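Local coordinates for DUF3887 domain-containing protein (Ruminococcus gnavus, PDB 4HYZ), which is of unknown function but belongs to a family of the NTF2-like clan, whose members pair a curved antiparallel sheet with helices, at residues Ile24-Lys36 with Leu47-Glu60. Sequence-based numbering, arbitrary orientation.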
loop_
_atom_site.group_PDB
_atom_site.type_symbol
_atom_site.label_atom_id
_atom_site.label_comp_id
_atom_site.label_asym_id
_atom_site.label_seq_id
_atom_site.Cartn_x
_atom_site.Cartn_y
_atom_site.Cartn_z
ATOM N N ILE A 24 -11.172 0.804 -21.620
ATOM C CA ILE A 24 -10.094 0.190 -22.412
ATOM C C ILE A 24 -10.711 -0.386 -23.701
ATOM O O ILE A 24 -10.095 -0.276 -24.756
ATOM C CB ILE A 24 -9.267 -0.846 -21.613
ATOM C CG1 ILE A 24 -8.400 -0.112 -20.574
ATOM C CG2 ILE A 24 -8.407 -1.748 -22.538
ATOM C CD1 ILE A 24 -7.967 -1.001 -19.410
ATOM N N GLU A 25 -11.939 -0.931 -23.628
ATOM C CA GLU A 25 -12.643 -1.421 -24.819
ATOM C C GLU A 25 -12.938 -0.271 -25.774
ATOM O O GLU A 25 -12.811 -0.439 -26.968
ATOM C CB GLU A 25 -13.946 -2.129 -24.453
ATOM C CG GLU A 25 -13.748 -3.482 -23.789
ATOM C CD GLU A 25 -14.952 -3.976 -23.001
ATOM O OE1 GLU A 25 -15.934 -3.216 -22.815
ATOM O OE2 GLU A 25 -14.862 -5.107 -22.482
ATOM N N ILE A 26 -13.299 0.905 -25.260
ATOM C CA ILE A 26 -13.561 2.094 -26.095
ATOM C C ILE A 26 -12.228 2.533 -26.737
ATOM O O ILE A 26 -12.224 2.888 -27.904
ATOM C CB ILE A 26 -14.273 3.233 -25.301
ATOM C CG1 ILE A 26 -15.748 2.841 -24.921
ATOM C CG2 ILE A 26 -14.269 4.544 -26.092
ATOM C CD1 ILE A 26 -16.244 3.519 -23.417
ATOM N N ALA A 27 -11.099 2.486 -25.993
ATOM C CA ALA A 27 -9.775 2.813 -26.551
ATOM C C ALA A 27 -9.394 1.831 -27.672
ATOM O O ALA A 27 -8.929 2.264 -28.722
ATOM C CB ALA A 27 -8.712 2.789 -25.460
ATOM N N GLN A 28 -9.662 0.524 -27.476
ATOM C CA GLN A 28 -9.356 -0.495 -28.498
ATOM C C GLN A 28 -10.255 -0.394 -29.739
ATOM O O GLN A 28 -9.890 -0.938 -30.776
ATOM C CB GLN A 28 -9.454 -1.920 -27.931
ATOM C CG GLN A 28 -8.373 -2.260 -26.901
ATOM C CD GLN A 28 -8.695 -3.513 -26.118
ATOM O OE1 GLN A 28 -9.811 -4.082 -26.152
ATOM N NE2 GLN A 28 -7.727 -3.965 -25.371
ATOM N N SER A 29 -11.430 0.266 -29.643
ATOM C CA SER A 29 -12.382 0.385 -30.754
ATOM C C SER A 29 -11.859 1.254 -31.899
ATOM O O SER A 29 -12.388 1.178 -33.013
ATOM C CB SER A 29 -13.706 0.946 -30.245
ATOM O OG SER A 29 -13.597 2.326 -29.943
ATOM N N LYS A 30 -10.820 2.078 -31.625
ATOM C CA LYS A 30 -10.155 3.008 -32.568
ATOM C C LYS A 30 -11.051 4.229 -32.862
ATOM O O LYS A 30 -10.706 5.048 -33.712
ATOM C CB LYS A 30 -9.686 2.325 -33.886
ATOM C CG LYS A 30 -8.813 1.086 -33.670
ATOM C CD LYS A 30 -8.225 0.540 -34.964
ATOM C CE LYS A 30 -7.775 -0.887 -34.752
ATOM N NZ LYS A 30 -7.088 -1.468 -35.940
ATOM N N ASP A 31 -12.170 4.376 -32.127
ATOM C CA ASP A 31 -13.078 5.521 -32.252
ATOM C C ASP A 31 -12.567 6.625 -31.313
ATOM O O ASP A 31 -12.884 6.628 -30.117
ATOM C CB ASP A 31 -14.530 5.106 -31.927
ATOM C CG ASP A 31 -15.584 6.160 -32.161
ATOM O OD1 ASP A 31 -15.244 7.358 -32.148
ATOM O OD2 ASP A 31 -16.754 5.797 -32.316
ATOM N N TYR A 32 -11.760 7.547 -31.868
ATOM C CA TYR A 32 -11.140 8.652 -31.139
ATOM C C TYR A 32 -12.165 9.528 -30.387
ATOM O O TYR A 32 -11.945 9.850 -29.222
ATOM C CB TYR A 32 -10.293 9.531 -32.087
ATOM C CG TYR A 32 -9.787 10.794 -31.431
ATOM C CD1 TYR A 32 -8.974 10.740 -30.300
ATOM C CD2 TYR A 32 -10.177 12.045 -31.892
ATOM C CE1 TYR A 32 -8.553 11.901 -29.652
ATOM C CE2 TYR A 32 -9.739 13.213 -31.273
ATOM C CZ TYR A 32 -8.941 13.139 -30.142
ATOM O OH TYR A 32 -8.520 14.291 -29.534
ATOM N N GLU A 33 -13.254 9.931 -31.063
ATOM C CA GLU A 33 -14.268 10.795 -30.471
ATOM C C GLU A 33 -15.001 10.120 -29.298
ATOM O O GLU A 33 -15.285 10.821 -28.319
ATOM C CB GLU A 33 -15.266 11.318 -31.536
ATOM C CG GLU A 33 -14.614 12.234 -32.575
ATOM C CD GLU A 33 -13.977 13.541 -32.114
ATOM O OE1 GLU A 33 -14.311 14.022 -31.007
ATOM O OE2 GLU A 33 -13.182 14.114 -32.892
ATOM N N SER A 34 -15.253 8.772 -29.352
ATOM C CA SER A 34 -15.893 8.083 -28.222
ATOM C C SER A 34 -14.938 8.020 -27.049
ATOM O O SER A 34 -15.359 8.226 -25.915
ATOM C CB SER A 34 -16.361 6.692 -28.591
ATOM O OG SER A 34 -17.398 6.804 -29.549
ATOM N N TRP A 35 -13.639 7.778 -27.334
ATOM C CA TRP A 35 -12.605 7.690 -26.312
ATOM C C TRP A 35 -12.430 9.045 -25.661
ATOM O O TRP A 35 -12.487 9.120 -24.435
ATOM C CB TRP A 35 -11.298 7.157 -26.910
ATOM C CG TRP A 35 -10.150 7.102 -25.938
ATOM C CD1 TRP A 35 -9.921 6.157 -24.979
ATOM C CD2 TRP A 35 -9.048 8.021 -25.868
ATOM N NE1 TRP A 35 -8.741 6.423 -24.326
ATOM C CE2 TRP A 35 -8.173 7.551 -24.865
ATOM C CE3 TRP A 35 -8.713 9.195 -26.566
ATOM C CZ2 TRP A 35 -6.983 8.211 -24.539
ATOM C CZ3 TRP A 35 -7.521 9.831 -26.261
ATOM C CH2 TRP A 35 -6.677 9.348 -25.255
ATOM N N LYS A 36 -12.326 10.124 -26.467
ATOM C CA LYS A 36 -12.211 11.507 -25.963
ATOM C C LYS A 36 -13.399 11.871 -25.034
ATOM O O LYS A 36 -13.188 12.492 -23.994
ATOM C CB LYS A 36 -12.138 12.489 -27.138
ATOM C CG LYS A 36 -11.913 13.949 -26.752
ATOM C CD LYS A 36 -11.439 14.802 -27.947
ATOM C CE LYS A 36 -12.563 15.416 -28.741
ATOM N NZ LYS A 36 -13.206 16.564 -28.044
ATOM N N LEU A 47 -6.706 16.808 -25.304
ATOM C CA LEU A 47 -6.369 15.586 -26.044
ATOM C C LEU A 47 -6.188 15.852 -27.526
ATOM O O LEU A 47 -6.825 16.756 -28.085
ATOM C CB LEU A 47 -7.465 14.508 -25.860
ATOM C CG LEU A 47 -7.847 14.095 -24.441
ATOM C CD1 LEU A 47 -9.011 13.180 -24.476
ATOM C CD2 LEU A 47 -6.684 13.466 -23.692
ATOM N N THR A 48 -5.351 15.022 -28.174
ATOM C CA THR A 48 -5.123 15.093 -29.619
ATOM C C THR A 48 -5.357 13.731 -30.271
ATOM O O THR A 48 -5.122 12.701 -29.634
ATOM C CB THR A 48 -3.712 15.609 -29.950
ATOM O OG1 THR A 48 -2.740 14.649 -29.551
ATOM C CG2 THR A 48 -3.411 16.983 -29.331
ATOM N N GLU A 49 -5.771 13.726 -31.554
ATOM C CA GLU A 49 -5.961 12.484 -32.298
ATOM C C GLU A 49 -4.601 11.850 -32.601
ATOM O O GLU A 49 -4.483 10.628 -32.568
ATOM C CB GLU A 49 -6.758 12.710 -33.583
ATOM C CG GLU A 49 -7.258 11.405 -34.171
ATOM C CD GLU A 49 -8.358 11.490 -35.205
ATOM O OE1 GLU A 49 -8.780 12.617 -35.556
ATOM O OE2 GLU A 49 -8.813 10.415 -35.655
ATOM N N GLU A 50 -3.569 12.681 -32.856
ATOM C CA GLU A 50 -2.199 12.229 -33.122
ATOM C C GLU A 50 -1.679 11.373 -31.940
ATOM O O GLU A 50 -1.200 10.263 -32.165
ATOM C CB GLU A 50 -1.260 13.420 -33.409
ATOM N N SER A 51 -1.839 11.851 -30.698
ATOM C CA SER A 51 -1.415 11.107 -29.498
ATOM C C SER A 51 -2.186 9.766 -29.348
ATOM O O SER A 51 -1.583 8.745 -28.992
ATOM C CB SER A 51 -1.593 11.961 -28.248
ATOM O OG SER A 51 -1.159 11.287 -27.077
ATOM N N TYR A 52 -3.506 9.772 -29.644
ATOM C CA TYR A 52 -4.355 8.577 -29.625
ATOM C C TYR A 52 -3.914 7.589 -30.727
ATOM O O TYR A 52 -3.853 6.391 -30.473
ATOM C CB TYR A 52 -5.838 8.959 -29.796
ATOM C CG TYR A 52 -6.787 7.778 -29.829
ATOM C CD1 TYR A 52 -7.015 7.007 -28.690
ATOM C CD2 TYR A 52 -7.473 7.442 -30.994
ATOM C CE1 TYR A 52 -7.899 5.925 -28.713
ATOM C CE2 TYR A 52 -8.363 6.365 -31.025
ATOM C CZ TYR A 52 -8.572 5.612 -29.883
ATOM O OH TYR A 52 -9.436 4.550 -29.906
ATOM N N ASP A 53 -3.576 8.091 -31.926
ATOM C CA ASP A 53 -3.118 7.251 -33.046
ATOM C C ASP A 53 -1.747 6.610 -32.744
ATOM O O ASP A 53 -1.490 5.499 -33.207
ATOM C CB ASP A 53 -3.077 8.039 -34.359
ATOM C CG ASP A 53 -4.440 8.508 -34.853
ATOM O OD1 ASP A 53 -5.473 7.921 -34.429
ATOM O OD2 ASP A 53 -4.483 9.468 -35.650
ATOM N N SER A 54 -0.898 7.277 -31.937
ATOM C CA SER A 54 0.390 6.728 -31.498
ATOM C C SER A 54 0.127 5.529 -30.578
ATOM O O SER A 54 0.786 4.495 -30.704
ATOM C CB SER A 54 1.226 7.791 -30.788
ATOM O OG SER A 54 1.622 8.805 -31.696
ATOM N N TYR A 55 -0.891 5.647 -29.710
ATOM C CA TYR A 55 -1.314 4.553 -28.837
ATOM C C TYR A 55 -1.847 3.366 -29.697
ATOM O O TYR A 55 -1.517 2.212 -29.418
ATOM C CB TYR A 55 -2.368 5.030 -27.811
ATOM C CG TYR A 55 -3.279 3.921 -27.331
ATOM C CD1 TYR A 55 -2.839 2.978 -26.403
ATOM C CD2 TYR A 55 -4.580 3.794 -27.826
ATOM C CE1 TYR A 55 -3.669 1.935 -25.982
ATOM C CE2 TYR A 55 -5.413 2.750 -27.419
ATOM C CZ TYR A 55 -4.962 1.835 -26.482
ATOM O OH TYR A 55 -5.790 0.817 -26.079
ATOM N N LEU A 56 -2.646 3.662 -30.734
ATOM C CA LEU A 56 -3.213 2.644 -31.624
ATOM C C LEU A 56 -2.111 1.880 -32.359
ATOM O O LEU A 56 -2.230 0.666 -32.520
ATOM C CB LEU A 56 -4.209 3.244 -32.628
ATOM C CG LEU A 56 -5.524 3.860 -32.076
ATOM C CD1 LEU A 56 -6.417 4.286 -33.229
ATOM C CD2 LEU A 56 -6.287 2.886 -31.148
ATOM N N LYS A 57 -1.026 2.581 -32.769
ATOM C CA LYS A 57 0.150 1.992 -33.422
ATOM C C LYS A 57 0.807 0.936 -32.497
ATOM O O LYS A 57 1.049 -0.189 -32.927
ATOM C CB LYS A 57 1.178 3.085 -33.802
ATOM C CG LYS A 57 0.985 3.708 -35.177
ATOM N N ILE A 58 1.030 1.291 -31.219
ATOM C CA ILE A 58 1.621 0.407 -30.204
ATOM C C ILE A 58 0.631 -0.729 -29.876
ATOM O O ILE A 58 1.053 -1.880 -29.739
ATOM C CB ILE A 58 2.061 1.214 -28.929
ATOM C CG1 ILE A 58 3.159 2.244 -29.290
ATOM C CG2 ILE A 58 2.565 0.291 -27.817
ATOM C CD1 ILE A 58 3.186 3.489 -28.407
ATOM N N LEU A 59 -0.676 -0.403 -29.771
ATOM C CA LEU A 59 -1.753 -1.360 -29.487
ATOM C C LEU A 59 -1.815 -2.463 -30.546
ATOM O O LEU A 59 -1.912 -3.635 -30.170
ATOM C CB LEU A 59 -3.130 -0.661 -29.362
ATOM C CG LEU A 59 -4.368 -1.583 -29.198
ATOM C CD1 LEU A 59 -4.334 -2.326 -27.868
ATOM C CD2 LEU A 59 -5.664 -0.807 -29.355
ATOM N N GLU A 60 -1.755 -2.098 -31.857
ATOM C CA GLU A 60 -1.818 -3.054 -32.970
ATOM C C GLU A 60 -0.722 -4.134 -32.868
ATOM O O GLU A 60 -0.966 -5.276 -33.240
ATOM C CB GLU A 60 -1.721 -2.339 -34.330
ATOM C CG GLU A 60 -3.028 -2.240 -35.108
ATOM C CD GLU A 60 -3.825 -0.954 -34.920
ATOM O OE1 GLU A 60 -4.371 -0.740 -33.809
ATOM O OE2 GLU A 60 -3.930 -0.178 -35.901
#
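Tyr-52 reaches across from helix 49-60 and gives its hydroxyl proton to the carbonyl of Ala-27, Tyr-52 OH lying 2.6 Å from Ala-27 O. The approach is bent, with a C=O...O angle of 128° and the donor tilted out of the carbonyl plane. That carbonyl sits where helix 13-28 runs out and Lys-30 takes a positive phi; Lys-30 N also reaches Ala-27 O, weakly, at 3.5 Å, so the phenol is much the shorter partner. With CG anti to the backbone N (chi1 178°), Tyr-52 has Tyr-32 and Trp-35 to the same side of its ring, and Leu-56 CG lies over the other face. The ring forms an offset stack on the six-membered ring of Trp-35, planes 29° apart, while Tyr-32 lies oblique to it. A phenylalanine in place of Tyr-52 would probably cost the Ala-27 carbonyl its short phenol bond, with the weak one from Lys-30 N remaining. In an arrangement consistent with the NTF2-like clan, helix 49-60 runs nearly perpendicular to the last turn of helix 13-28, and Trp-35 meets Phe-112 of the sheet edge-to-face. Helices 32-36 and 49-60 each start with a side-chain N-cap: Asp-31 OD1 takes Ser-34 N at 3.1 Å, from above the carboxylate plane, and Thr-48 OG1 takes Ser-51 N at 3.2 Å. Ser-29 OG donates back to Ile-26 O, which also receives Ser-29 N. One face of Tyr-32 is covered by Glu-49, whose CA makes a CH-pi contact 3.8 Å from the ring centroid. Tyr-55 OH touches Ala-27 CB but finds its polar partner in Tyr-99, just as Gln-28 NE2 bonds to Tyr-92 while its aliphatic part rests on Leu-59. At the exposed end, extended Lys-30 passes Leu-56 and meets Glu-60 in a salt bridge, NZ to OE2 3.4 Å.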